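Local coordinates for putative membrane protein (Yersinia pestis CO92, PDB 5TF3) that is of unknown function, possibly membrane-associated, and in this fragment forms a compact all-alpha fold of the DUF1198 family, at residues S4-A9 and M38-T43; S14-I19 and K53-V58; P33-M38 and A97-A102. All blocks are in the same frame, centred on the assembly; numbering follows the deposited sequence. Where two conformers were deposited one is given.

Interaction 1: S4-A9 and M38-T43; sequences SDTRKA and MFIRST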
ATOM      1  N   SER A   4     -16.789  13.746  -2.419  1.00 39.85           N
ATOM      2  CA  SER A   4     -17.450  12.483  -2.115  1.00 39.33           C
ATOM      3  C   SER A   4     -16.534  11.294  -2.400  1.00 35.41           C
ATOM      4  O   SER A   4     -16.424  10.377  -1.576  1.00 33.61           O
ATOM      5  CB  SER A   4     -18.754  12.394  -2.919  1.00 46.42           C
ATOM      6  OG  SER A   4     -19.330  11.113  -2.812  1.00 57.94           O
ATOM      7  N   ASP A   5     -15.844  11.299  -3.550  1.00 32.57           N
ATOM      8  CA  ASP A   5     -14.962  10.172  -3.874  1.00 35.30           C
ATOM      9  C   ASP A   5     -13.795  10.071  -2.895  1.00 31.74           C
ATOM     10  O   ASP A   5     -13.335   8.967  -2.587  1.00 33.98           O
ATOM     11  CB  ASP A   5     -14.416  10.288  -5.299  1.00 38.10           C
ATOM     12  CG  ASP A   5     -15.478  10.116  -6.368  1.00 52.46           C
ATOM     13  OD1 ASP A   5     -16.564   9.581  -6.069  1.00 58.56           O
ATOM     14  OD2 ASP A   5     -15.214  10.523  -7.520  1.00 57.20           O
ATOM     15  N   THR A   6     -13.275  11.214  -2.425  1.00 33.02           N
ATOM     16  CA  THR A   6     -12.178  11.202  -1.454  1.00 31.53           C
ATOM     17  C   THR A   6     -12.585  10.503  -0.157  1.00 34.82           C
ATOM     18  O   THR A   6     -11.843   9.660   0.366  1.00 32.28           O
ATOM     19  CB  THR A   6     -11.710  12.632  -1.153  1.00 36.40           C
ATOM     20  OG1 THR A   6     -11.194  13.236  -2.341  1.00 36.60           O
ATOM     21  CG2 THR A   6     -10.608  12.625  -0.094  1.00 35.50           C
ATOM     22  N   ARG A   7     -13.758  10.846   0.390  0.55 38.08           N
ATOM     23  CA  ARG A   7     -14.186  10.189   1.624  0.55 35.05           C
ATOM     24  C   ARG A   7     -14.491   8.714   1.386  0.55 34.19           C
ATOM     25  O   ARG A   7     -14.223   7.876   2.254  0.55 33.70           O
ATOM     26  CB  ARG A   7     -15.406  10.893   2.228  0.55 41.20           C
ATOM     27  CG  ARG A   7     -15.157  12.296   2.811  0.55 46.16           C
ATOM     28  CD  ARG A   7     -13.980  12.378   3.801  0.55 45.84           C
ATOM     29  NE  ARG A   7     -13.846  11.203   4.656  0.55 45.05           N
ATOM     30  CZ  ARG A   7     -12.830  11.006   5.484  0.55 45.62           C
ATOM     31  NH1 ARG A   7     -12.771   9.901   6.216  0.55 47.25           N
ATOM     32  NH2 ARG A   7     -11.874  11.922   5.581  0.55 46.05           N
ATOM     33  N   LYS A   8     -15.055   8.371   0.222  1.00 34.46           N
ATOM     34  CA  LYS A   8     -15.347   6.967  -0.052  1.00 40.79           C
ATOM     35  C   LYS A   8     -14.068   6.154  -0.145  1.00 32.11           C
ATOM     36  O   LYS A   8     -13.983   5.056   0.414  1.00 33.55           O
ATOM     37  CB  LYS A   8     -16.160   6.819  -1.338  1.00 49.66           C
ATOM     38  CG  LYS A   8     -16.468   5.366  -1.687  1.00 55.64           C
ATOM     39  CD  LYS A   8     -17.344   5.250  -2.932  1.00 63.01           C
ATOM     40  CE  LYS A   8     -17.743   3.796  -3.188  1.00 67.79           C
ATOM     41  NZ  LYS A   8     -18.643   3.674  -4.380  1.00 70.59           N
ATOM     42  N   ALA A   9     -13.061   6.677  -0.850  1.00 33.87           N
ATOM     43  CA  ALA A   9     -11.790   5.964  -0.959  1.00 31.36           C
ATOM     44  C   ALA A   9     -11.152   5.765   0.407  1.00 30.78           C
ATOM     45  O   ALA A   9     -10.652   4.674   0.721  1.00 35.24           O
ATOM     46  CB  ALA A   9     -10.845   6.727  -1.895  1.00 30.43           C
HETATM   47  N   MSE A  38      -6.322  10.663  -9.447  0.55 40.39           N
HETATM   48  CA  MSE A  38      -6.347   9.376 -10.134  0.55 41.30           C
HETATM   49  C   MSE A  38      -6.531   8.222  -9.146  0.55 39.73           C
HETATM   50  O   MSE A  38      -7.317   7.303  -9.391  0.55 40.15           O
HETATM   51  CB  MSE A  38      -5.060   9.195 -10.956  0.55 43.48           C
HETATM   52  CG  MSE A  38      -4.840  10.312 -12.000  0.55 49.29           C
HETATM   53 SE   MSE A  38      -3.012  10.478 -12.740  0.55 66.63          SE
HETATM   54  CE  MSE A  38      -2.952   8.817 -13.760  0.55 69.19           C
ATOM     55  N   PHE A  39      -5.813   8.282  -8.019  1.00 37.34           N
ATOM     56  CA  PHE A  39      -5.908   7.211  -7.031  1.00 35.53           C
ATOM     57  C   PHE A  39      -7.297   7.164  -6.415  1.00 34.99           C
ATOM     58  O   PHE A  39      -7.887   6.088  -6.268  1.00 35.63           O
ATOM     59  CB  PHE A  39      -4.847   7.390  -5.945  1.00 36.15           C
ATOM     60  CG  PHE A  39      -4.948   6.385  -4.834  1.00 41.90           C
ATOM     61  CD1 PHE A  39      -4.444   5.097  -5.000  1.00 43.22           C
ATOM     62  CD2 PHE A  39      -5.540   6.719  -3.630  1.00 43.89           C
ATOM     63  CE1 PHE A  39      -4.536   4.165  -3.975  1.00 45.38           C
ATOM     64  CE2 PHE A  39      -5.633   5.782  -2.592  1.00 42.24           C
ATOM     65  CZ  PHE A  39      -5.127   4.510  -2.771  1.00 41.12           C
ATOM     66  N   ILE A  40      -7.830   8.330  -6.053  1.00 34.87           N
ATOM     67  CA  ILE A  40      -9.161   8.416  -5.455  1.00 36.87           C
ATOM     68  C   ILE A  40     -10.213   7.901  -6.425  1.00 39.24           C
ATOM     69  O   ILE A  40     -11.132   7.165  -6.040  1.00 37.12           O
ATOM     70  CB  ILE A  40      -9.460   9.870  -5.042  1.00 39.05           C
ATOM     71  CG1 ILE A  40      -8.640  10.264  -3.810  1.00 41.03           C
ATOM     72  CG2 ILE A  40     -10.939  10.084  -4.863  1.00 42.49           C
ATOM     73  CD1 ILE A  40      -8.527   9.207  -2.789  1.00 47.54           C
ATOM     74  N   ARG A  41     -10.114   8.310  -7.692  1.00 43.34           N
ATOM     75  CA  ARG A  41     -11.120   7.903  -8.665  1.00 47.68           C
ATOM     76  C   ARG A  41     -11.075   6.403  -8.904  1.00 49.10           C
ATOM     77  O   ARG A  41     -12.121   5.762  -9.038  1.00 50.90           O
ATOM     78  CB  ARG A  41     -10.947   8.652  -9.983  1.00 48.19           C
ATOM     79  CG  ARG A  41     -12.031   8.268 -10.992  1.00 56.83           C
ATOM     80  CD  ARG A  41     -12.005   9.128 -12.239  1.00 64.53           C
ATOM     81  NE  ARG A  41     -10.671   9.126 -12.812  1.00 69.07           N
ATOM     82  CZ  ARG A  41      -9.918  10.208 -12.965  1.00 67.55           C
ATOM     83  NH1 ARG A  41     -10.378  11.408 -12.612  1.00 65.72           N
ATOM     84  NH2 ARG A  41      -8.702  10.081 -13.482  1.00 65.30           N
ATOM     85  N   SER A  42      -9.876   5.816  -8.954  1.00 54.71           N
ATOM     86  CA  SER A  42      -9.813   4.381  -9.207  1.00 57.83           C
ATOM     87  C   SER A  42     -10.263   3.587  -7.983  1.00 50.56           C
ATOM     88  O   SER A  42     -10.831   2.499  -8.124  1.00 51.39           O
ATOM     89  CB  SER A  42      -8.404   3.970  -9.653  1.00 61.47           C
ATOM     90  OG  SER A  42      -7.590   3.579  -8.558  1.00 67.58           O
ATOM     91  N   THR A  43     -10.060   4.123  -6.782  1.00 46.20           N
ATOM     92  CA  THR A  43     -10.429   3.380  -5.583  1.00 44.80           C
ATOM     93  C   THR A  43     -11.910   3.516  -5.249  1.00 51.92           C
ATOM     94  O   THR A  43     -12.505   2.585  -4.697  1.00 61.15           O
ATOM     95  CB  THR A  43      -9.581   3.846  -4.397  1.00 47.17           C
ATOM     96  OG1 THR A  43      -8.189   3.694  -4.714  1.00 50.30           O
ATOM     97  CG2 THR A  43      -9.888   3.022  -3.173  1.00 50.07           C
TER

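Interaction 2: S14-I19 and K53-V58; sequences SNLLKI and KAAYLV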
ATOM      1  N   SER A  14      -9.704   2.112   4.647  1.00 28.54           N
ATOM      2  CA  SER A  14      -9.516   1.954   6.083  1.00 31.95           C
ATOM      3  C   SER A  14     -10.404   0.836   6.637  1.00 31.98           C
ATOM      4  O   SER A  14      -9.981   0.091   7.524  1.00 30.96           O
ATOM      5  CB  SER A  14      -9.756   3.283   6.802  1.00 32.85           C
ATOM      6  OG  SER A  14     -11.047   3.769   6.544  1.00 42.09           O
ATOM      7  N   ASN A  15     -11.626   0.699   6.115  0.50 32.18           N
ATOM      8  CA  ASN A  15     -12.488  -0.399   6.550  0.50 35.19           C
ATOM      9  C   ASN A  15     -11.898  -1.752   6.166  0.50 36.69           C
ATOM     10  O   ASN A  15     -11.970  -2.710   6.944  0.50 38.50           O
ATOM     11  CB  ASN A  15     -13.891  -0.243   5.959  0.50 38.01           C
ATOM     12  CG  ASN A  15     -14.689   0.873   6.620  0.50 40.20           C
ATOM     13  OD1 ASN A  15     -14.460   1.211   7.781  0.50 39.26           O
ATOM     14  ND2 ASN A  15     -15.638   1.441   5.880  0.50 40.63           N
ATOM     15  N   LEU A  16     -11.313  -1.851   4.969  1.00 32.15           N
ATOM     16  CA  LEU A  16     -10.711  -3.114   4.537  1.00 30.81           C
ATOM     17  C   LEU A  16      -9.571  -3.517   5.458  1.00 34.06           C
ATOM     18  O   LEU A  16      -9.496  -4.661   5.918  1.00 32.37           O
ATOM     19  CB  LEU A  16     -10.205  -2.996   3.099  1.00 30.68           C
ATOM     20  CG  LEU A  16      -9.380  -4.180   2.588  1.00 36.95           C
ATOM     21  CD1 LEU A  16     -10.227  -5.447   2.551  1.00 40.75           C
ATOM     22  CD2 LEU A  16      -8.803  -3.891   1.200  1.00 34.73           C
ATOM     23  N   LEU A  17      -8.668  -2.585   5.742  1.00 30.90           N
ATOM     24  CA  LEU A  17      -7.539  -2.876   6.612  1.00 26.13           C
ATOM     25  C   LEU A  17      -7.875  -2.808   8.104  1.00 29.37           C
ATOM     26  O   LEU A  17      -7.051  -3.250   8.930  1.00 28.94           O
ATOM     27  CB  LEU A  17      -6.409  -1.908   6.278  1.00 26.35           C
ATOM     28  CG  LEU A  17      -5.843  -2.132   4.879  1.00 32.54           C
ATOM     29  CD1 LEU A  17      -4.800  -1.065   4.596  1.00 31.21           C
ATOM     30  CD2 LEU A  17      -5.236  -3.522   4.782  1.00 31.50           C
ATOM     31  N   LYS A  18      -9.049  -2.269   8.466  1.00 27.42           N
ATOM     32  CA  LYS A  18      -9.458  -2.069   9.865  1.00 31.59           C
ATOM     33  C   LYS A  18      -8.447  -1.211  10.621  1.00 33.52           C
ATOM     34  O   LYS A  18      -7.977  -1.576  11.697  1.00 33.58           O
ATOM     35  CB  LYS A  18      -9.670  -3.399  10.592  1.00 29.57           C
ATOM     36  CG  LYS A  18     -10.634  -4.358   9.926  1.00 34.87           C
ATOM     37  CD  LYS A  18     -12.055  -3.830   9.992  1.00 47.40           C
ATOM     38  CE  LYS A  18     -13.038  -4.792   9.333  1.00 57.47           C
ATOM     39  NZ  LYS A  18     -14.269  -4.069   8.900  1.00 62.10           N
ATOM     40  N   ILE A  19      -8.092  -0.066  10.037  1.00 29.42           N
ATOM     41  CA  ILE A  19      -7.184   0.889  10.658  1.00 24.68           C
ATOM     42  C   ILE A  19      -7.857   2.252  10.589  1.00 31.76           C
ATOM     43  O   ILE A  19      -8.819   2.461   9.845  1.00 29.27           O
ATOM     44  CB  ILE A  19      -5.787   0.922   9.983  1.00 26.70           C
ATOM     45  CG1 ILE A  19      -5.887   1.413   8.528  1.00 22.69           C
ATOM     46  CG2 ILE A  19      -5.122  -0.467  10.018  1.00 28.01           C
ATOM     47  CD1 ILE A  19      -4.611   1.291   7.748  1.00 27.00           C
ATOM     48  N   LYS A  53      -5.622  -3.777  -4.215  1.00 54.15           N
ATOM     49  CA  LYS A  53      -4.391  -3.197  -4.740  1.00 55.30           C
ATOM     50  C   LYS A  53      -3.970  -1.980  -3.925  1.00 47.82           C
ATOM     51  O   LYS A  53      -2.783  -1.790  -3.638  1.00 51.23           O
ATOM     52  CB  LYS A  53      -4.580  -2.818  -6.209  1.00 64.62           C
ATOM     53  CG  LYS A  53      -4.734  -4.008  -7.144  1.00 76.12           C
ATOM     54  CD  LYS A  53      -3.466  -4.226  -7.968  1.00 81.70           C
ATOM     55  CE  LYS A  53      -3.652  -5.306  -9.038  1.00 87.11           C
ATOM     56  NZ  LYS A  53      -3.422  -6.698  -8.526  1.00 87.15           N
ATOM     57  N   ALA A  54      -4.939  -1.151  -3.529  1.00 42.95           N
ATOM     58  CA  ALA A  54      -4.627   0.034  -2.741  1.00 36.95           C
ATOM     59  C   ALA A  54      -4.050  -0.335  -1.382  1.00 34.51           C
ATOM     60  O   ALA A  54      -3.271   0.434  -0.809  1.00 41.55           O
ATOM     61  CB  ALA A  54      -5.881   0.892  -2.579  1.00 37.00           C
ATOM     62  N   ALA A  55      -4.412  -1.504  -0.854  1.00 36.07           N
ATOM     63  CA  ALA A  55      -3.837  -1.952   0.410  1.00 33.82           C
ATOM     64  C   ALA A  55      -2.326  -2.087   0.303  1.00 32.81           C
ATOM     65  O   ALA A  55      -1.598  -1.777   1.248  1.00 32.37           O
ATOM     66  CB  ALA A  55      -4.458  -3.278   0.838  1.00 34.46           C
ATOM     67  N   TYR A  56      -1.831  -2.515  -0.857  1.00 32.52           N
ATOM     68  CA  TYR A  56      -0.389  -2.642  -1.014  1.00 31.67           C
ATOM     69  C   TYR A  56       0.305  -1.288  -1.096  1.00 28.50           C
ATOM     70  O   TYR A  56       1.480  -1.183  -0.727  1.00 31.24           O
ATOM     71  CB  TYR A  56      -0.076  -3.484  -2.253  1.00 35.76           C
ATOM     72  CG  TYR A  56      -0.434  -4.937  -2.071  1.00 33.37           C
ATOM     73  CD1 TYR A  56       0.372  -5.787  -1.322  1.00 35.23           C
ATOM     74  CD2 TYR A  56      -1.581  -5.462  -2.646  1.00 35.12           C
ATOM     75  CE1 TYR A  56       0.045  -7.131  -1.161  1.00 35.48           C
ATOM     76  CE2 TYR A  56      -1.913  -6.792  -2.493  1.00 40.12           C
ATOM     77  CZ  TYR A  56      -1.100  -7.622  -1.751  1.00 40.15           C
ATOM     78  OH  TYR A  56      -1.448  -8.942  -1.608  1.00 43.86           O
ATOM     79  N   LEU A  57      -0.378  -0.248  -1.595  1.00 30.13           N
ATOM     80  CA  LEU A  57       0.215   1.090  -1.578  1.00 33.23           C
ATOM     81  C   LEU A  57       0.313   1.625  -0.157  1.00 34.07           C
ATOM     82  O   LEU A  57       1.293   2.297   0.194  1.00 34.85           O
ATOM     83  CB  LEU A  57      -0.600   2.066  -2.436  1.00 33.26           C
ATOM     84  CG  LEU A  57      -0.393   2.018  -3.946  1.00 44.42           C
ATOM     85  CD1 LEU A  57      -1.278   3.050  -4.583  1.00 44.18           C
ATOM     86  CD2 LEU A  57       1.051   2.273  -4.294  1.00 39.56           C
ATOM     87  N   VAL A  58      -0.723   1.384   0.651  1.00 31.47           N
ATOM     88  CA  VAL A  58      -0.673   1.706   2.079  1.00 29.76           C
ATOM     89  C   VAL A  58       0.533   1.038   2.732  1.00 27.47           C
ATOM     90  O   VAL A  58       1.310   1.677   3.454  1.00 24.02           O
ATOM     91  CB  VAL A  58      -1.993   1.285   2.753  1.00 27.58           C
ATOM     92  CG1 VAL A  58      -1.930   1.483   4.263  1.00 27.40           C
ATOM     93  CG2 VAL A  58      -3.156   2.093   2.165  1.00 28.09           C
TER

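Interaction 3: P33-M38 and A97-A102; sequences PRQTQM and ALFYFA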
ATOM      1  N   PRO A  33      -1.147  16.282  -6.635  1.00 46.10           N
ATOM      2  CA  PRO A  33      -2.592  16.495  -6.853  1.00 45.28           C
ATOM      3  C   PRO A  33      -3.182  15.602  -7.936  1.00 44.83           C
ATOM      4  O   PRO A  33      -4.208  14.955  -7.702  1.00 40.19           O
ATOM      5  CB  PRO A  33      -2.676  17.984  -7.222  1.00 51.95           C
ATOM      6  CG  PRO A  33      -1.374  18.576  -6.786  1.00 54.29           C
ATOM      7  CD  PRO A  33      -0.355  17.491  -6.884  1.00 48.13           C
ATOM      8  N   ARG A  34      -2.555  15.526  -9.115  1.00 44.88           N
ATOM      9  CA  ARG A  34      -3.097  14.661 -10.160  1.00 44.29           C
ATOM     10  C   ARG A  34      -3.065  13.193  -9.737  1.00 42.63           C
ATOM     11  O   ARG A  34      -4.048  12.460  -9.914  1.00 41.58           O
ATOM     12  CB  ARG A  34      -2.335  14.861 -11.467  1.00 47.89           C
ATOM     13  CG  ARG A  34      -2.879  13.988 -12.575  1.00 55.20           C
ATOM     14  CD  ARG A  34      -2.502  14.481 -13.954  1.00 61.48           C
ATOM     15  NE  ARG A  34      -1.094  14.285 -14.291  1.00 63.16           N
ATOM     16  CZ  ARG A  34      -0.289  15.255 -14.720  1.00 66.54           C
ATOM     17  NH1 ARG A  34      -0.749  16.496 -14.861  1.00 64.70           N
ATOM     18  NH2 ARG A  34       0.972  14.982 -15.020  1.00 67.29           N
ATOM     19  N   GLN A  35      -1.940  12.753  -9.162  1.00 40.76           N
ATOM     20  CA  GLN A  35      -1.833  11.381  -8.664  1.00 40.20           C
ATOM     21  C   GLN A  35      -2.913  11.073  -7.629  1.00 38.41           C
ATOM     22  O   GLN A  35      -3.498   9.976  -7.632  1.00 36.82           O
ATOM     23  CB  GLN A  35      -0.438  11.149  -8.070  1.00 38.77           C
ATOM     24  CG  GLN A  35       0.730  11.267  -9.060  1.00 48.16           C
ATOM     25  CD  GLN A  35       1.224  12.697  -9.270  1.00 55.48           C
ATOM     26  OE1 GLN A  35       0.660  13.653  -8.731  1.00 52.10           O
ATOM     27  NE2 GLN A  35       2.285  12.848 -10.064  1.00 60.00           N
ATOM     28  N   THR A  36      -3.172  12.008  -6.710  1.00 42.43           N
ATOM     29  CA  THR A  36      -4.224  11.788  -5.716  1.00 42.35           C
ATOM     30  C   THR A  36      -5.576  11.616  -6.396  1.00 39.52           C
ATOM     31  O   THR A  36      -6.331  10.689  -6.080  1.00 37.32           O
ATOM     32  CB  THR A  36      -4.277  12.952  -4.720  1.00 46.19           C
ATOM     33  OG1 THR A  36      -2.973  13.177  -4.173  1.00 44.04           O
ATOM     34  CG2 THR A  36      -5.248  12.644  -3.576  1.00 44.71           C
ATOM     35  N   GLN A  37      -5.894  12.503  -7.348  1.00 38.78           N
ATOM     36  CA  GLN A  37      -7.184  12.446  -8.033  1.00 39.36           C
ATOM     37  C   GLN A  37      -7.363  11.122  -8.753  1.00 43.51           C
ATOM     38  O   GLN A  37      -8.437  10.507  -8.686  1.00 40.03           O
ATOM     39  CB  GLN A  37      -7.311  13.609  -9.021  1.00 41.72           C
ATOM     40  CG  GLN A  37      -7.410  14.979  -8.366  1.00 58.43           C
ATOM     41  CD  GLN A  37      -7.266  16.116  -9.381  1.00 67.10           C
ATOM     42  OE1 GLN A  37      -7.508  15.932 -10.581  1.00 68.67           O
ATOM     43  NE2 GLN A  37      -6.859  17.291  -8.901  1.00 72.85           N
HETATM   44  N   MSE A  38      -6.322  10.663  -9.447  0.55 40.39           N
HETATM   45  CA  MSE A  38      -6.347   9.376 -10.134  0.55 41.30           C
HETATM   46  C   MSE A  38      -6.531   8.222  -9.146  0.55 39.73           C
HETATM   47  O   MSE A  38      -7.317   7.303  -9.391  0.55 40.15           O
HETATM   48  CB  MSE A  38      -5.060   9.195 -10.956  0.55 43.48           C
HETATM   49  CG  MSE A  38      -4.840  10.312 -12.000  0.55 49.29           C
HETATM   50 SE   MSE A  38      -3.012  10.478 -12.740  0.55 66.63          SE
HETATM   51  CE  MSE A  38      -2.952   8.817 -13.760  0.55 69.19           C
ATOM     52  N   ALA A  97       3.627   2.236  -6.931  1.00 50.35           N
ATOM     53  CA  ALA A  97       4.208   3.193  -6.004  1.00 48.83           C
ATOM     54  C   ALA A  97       5.046   4.236  -6.734  1.00 55.49           C
ATOM     55  O   ALA A  97       5.006   5.422  -6.390  1.00 51.03           O
ATOM     56  CB  ALA A  97       5.055   2.463  -4.968  1.00 46.60           C
ATOM     57  N   LEU A  98       5.821   3.813  -7.737  1.00 53.39           N
ATOM     58  CA  LEU A  98       6.721   4.737  -8.423  1.00 55.76           C
ATOM     59  C   LEU A  98       5.960   5.814  -9.180  1.00 65.77           C
ATOM     60  O   LEU A  98       6.511   6.891  -9.447  1.00 65.79           O
ATOM     61  CB  LEU A  98       7.638   3.979  -9.384  1.00 58.00           C
ATOM     62  CG  LEU A  98       8.763   3.242  -8.663  1.00 60.08           C
ATOM     63  CD1 LEU A  98       9.678   2.510  -9.628  1.00 64.44           C
ATOM     64  CD2 LEU A  98       9.554   4.215  -7.804  1.00 58.03           C
ATOM     65  N   PHE A  99       4.714   5.548  -9.564  1.00 60.55           N
ATOM     66  CA  PHE A  99       3.941   6.638 -10.136  1.00 63.81           C
ATOM     67  C   PHE A  99       3.319   7.517  -9.056  1.00 57.85           C
ATOM     68  O   PHE A  99       3.517   8.736  -9.045  1.00 58.79           O
ATOM     69  CB  PHE A  99       2.831   6.135 -11.038  1.00 68.32           C
ATOM     70  CG  PHE A  99       1.836   7.213 -11.350  1.00 71.31           C
ATOM     71  CD1 PHE A  99       2.195   8.279 -12.164  1.00 78.23           C
ATOM     72  CD2 PHE A  99       0.589   7.223 -10.766  1.00 65.36           C
ATOM     73  CE1 PHE A  99       1.302   9.295 -12.460  1.00 74.09           C
ATOM     74  CE2 PHE A  99      -0.314   8.241 -11.055  1.00 72.27           C
ATOM     75  CZ  PHE A  99       0.049   9.279 -11.893  1.00 70.68           C
ATOM     76  N   TYR A 100       2.525   6.913  -8.162  1.00 55.26           N
ATOM     77  CA  TYR A 100       1.688   7.717  -7.272  1.00 56.42           C
ATOM     78  C   TYR A 100       2.529   8.608  -6.372  1.00 56.20           C
ATOM     79  O   TYR A 100       2.091   9.713  -6.010  1.00 53.66           O
ATOM     80  CB  TYR A 100       0.768   6.819  -6.446  1.00 53.98           C
ATOM     81  CG  TYR A 100      -0.400   6.248  -7.226  1.00 57.54           C
ATOM     82  CD1 TYR A 100      -1.318   7.078  -7.861  1.00 61.86           C
ATOM     83  CD2 TYR A 100      -0.590   4.876  -7.320  1.00 62.59           C
ATOM     84  CE1 TYR A 100      -2.392   6.550  -8.581  1.00 65.53           C
ATOM     85  CE2 TYR A 100      -1.661   4.340  -8.021  1.00 64.95           C
ATOM     86  CZ  TYR A 100      -2.553   5.177  -8.654  1.00 70.55           C
ATOM     87  OH  TYR A 100      -3.607   4.635  -9.355  1.00 73.14           O
ATOM     88  N   PHE A 101       3.751   8.176  -6.042  1.00 51.85           N
ATOM     89  CA  PHE A 101       4.666   8.962  -5.220  1.00 56.99           C
ATOM     90  C   PHE A 101       5.815   9.560  -6.042  1.00 58.23           C
ATOM     91  O   PHE A 101       6.900   9.813  -5.515  1.00 56.19           O
ATOM     92  CB  PHE A 101       5.188   8.106  -4.065  1.00 51.12           C
ATOM     93  CG  PHE A 101       4.088   7.503  -3.227  1.00 47.31           C
ATOM     94  CD1 PHE A 101       3.290   8.311  -2.426  1.00 47.44           C
ATOM     95  CD2 PHE A 101       3.828   6.140  -3.267  1.00 45.63           C
ATOM     96  CE1 PHE A 101       2.264   7.770  -1.663  1.00 47.77           C
ATOM     97  CE2 PHE A 101       2.811   5.588  -2.510  1.00 46.80           C
ATOM     98  CZ  PHE A 101       2.027   6.401  -1.703  1.00 45.70           C
ATOM     99  N   ALA A 102       5.565   9.836  -7.321  1.00 64.18           N
ATOM    100  CA  ALA A 102       6.624  10.309  -8.217  1.00 68.98           C
ATOM    101  C   ALA A 102       7.284  11.585  -7.702  1.00 70.33           C
ATOM    102  O   ALA A 102       8.504  11.748  -7.816  1.00 70.77           O
ATOM    103  CB  ALA A 102       6.058  10.530  -9.615  1.00 62.51           C
TER

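Interaction 1: S4-A9 and M38-T43
Ile40 lies across Asp5, Thr6 and Ala9 where helix 33-45 crosses helix 2-17, a steeply angled helix-helix packing in an all-alpha fold. The axes of the two short segments approach to 8.5 Å at 69°, and Ile40 sets out from its backbone toward the other helix. From CB the side chain forks. Its CG2 branch, anti to the backbone N, presses on the first turn of helix 2-17, meeting Asp5 CB at 3.5 Å and, at the same separation, the carbonyl carbon and oxygen of Asp5; Thr6 N is also close by. The CG1 branch passes obliquely by Thr6, and its terminal CD1 reaches Ala9 CB at 3.5 Å. One isoleucine thus spans a full turn of the opposing helix, whose methyl-sized Ala9 lets the backbones come close: Ala9 CA is 5.5 Å from Thr43 CA. No hydrogen bond crosses the interface. Asp5 offers CB and turns its carboxylate toward the chain start, to Ser1 OG; Thr6 OG1, though bonded to Asn2 O, also lies against Ile40 CG2. Leu28 of helix 22-29 touches Ile40 as well. Thr43 shows its CB and CG2 to Ala9 and turns its hydroxyl back on its own helix: OG1 donates to Phe39 O at 2.9 Å, reaching it from the face of the carbonyl plane opposite Thr43 N, and sits 3.6 Å above the centre of the Phe39 ring.

Interaction 2: S14-I19 and K53-V58
The carbonyl O of Ser14 takes the N-H of Ile19, whose side chain touches Val58, at 3.1 Å, and a weak bond from Lys18 N besides. With the weak Lys18 N to Asn15 O bond this forms a Schellman motif ending helix 2-17, Lys18 being the C-prime residue with positive phi (57°). The reversal brings Ile19 back toward helix 48-65, beside the last turn of the helix. Everything that meets across the interface is hydrocarbon. Leu17 carries most of it: its CG stands anti to the carbonyl carbon (chi1 -66°), and the two methyls split their work, CD2 resting 4.0 Å from Ala55 CB and CD1 meeting Val58 CG1 tip to tip at 3.9 Å. Val58 presents that methyl because CG1 is anti to its backbone N. The small Ala55 faces Leu17 one turn before Val58, yet the backbones remain well apart, 7.3 Å from Leu17 CA to Ala55 CA, so the side chains alone bridge the two segments. Trp76 of helix 70-82 packs against both Ile19 and Val58, and Ile85 touches both Leu16 and Ala55. At the outer limits of the contact, Ile19 CD1 lies 4.4 Å from Val58 CG1, as does Leu16 CD2 from Ala55 CB.

Interaction 3: P33-M38 and A97-A102
With CG anti to its backbone N (chi1 166°), Phe99 swings its ring from the flank of helix 91-100 toward helix 33-45, while Gln35 holds CG anti to its carbonyl carbon (chi1 -63°), which sets that methylene against the ring. The contact is a CH-pi interaction: Gln35 CG stands over one face of Phe99, 4.0 Å from the ring centroid and 28° off its normal, with Phe99 CZ the nearest atom. The same methylene, together with Gln35 CB, lies against the end of helix 91-100, and Gln35 CB is 3.6 Å from Tyr100 O. Here the two helices come close, Gln35 CA and Tyr100 CA being 5.3 Å apart. Met38, a selenomethionine, reaches the same ring at its edge as a Met-aromatic contact in one of its two conformers. Its SE is then 4.7 Å from the Phe99 centroid, though the second conformer makes the closeness of this approach less certain. Tyr100 lies beside Phe99, with Phe99 CD2 3.5 Å above one face of the Tyr100 ring, offset toward its rim; Met38 CB stands at the edge of the Tyr100 ring, 4.4 Å from Tyr100 CE1. Further inward, Tyr100 makes an edge-to-face pair with Phe39 and touches Leu57 of helix 48-65. A 1,2-ethanediol, probably from the crystallisation liquor, sits beside Phe99, in keeping with a contact at the surface. No hydrogen bond joins the two segments, so attraction here rests on dispersion and weak ring electrostatics.

Along the chain the segments run 4-9, 14-19, 33-38 with 38-43, 53-58 and 97-102, so all three contacts interleave, tying distant parts of the sequence together. Interactions 1 and 2 share helix 2-17, interactions 1 and 3 share helix 33-45 and residue Met38, and helix 48-65 follows helix 33-45 directly. Their centres are about 13 Å (1 and 2), 12 Å (1 and 3) and 16 Å (2 and 3) apart. Phe39, Leu57 and Tyr100, one from a segment of each interaction, touch one another: Phe39 CE1 is 3.5 Å from Leu57 CD1, which is 3.4 Å from Tyr100 CD2. These three residues join helices 33-45, 48-65 and 91-100, while helix 2-17 packs on the first two.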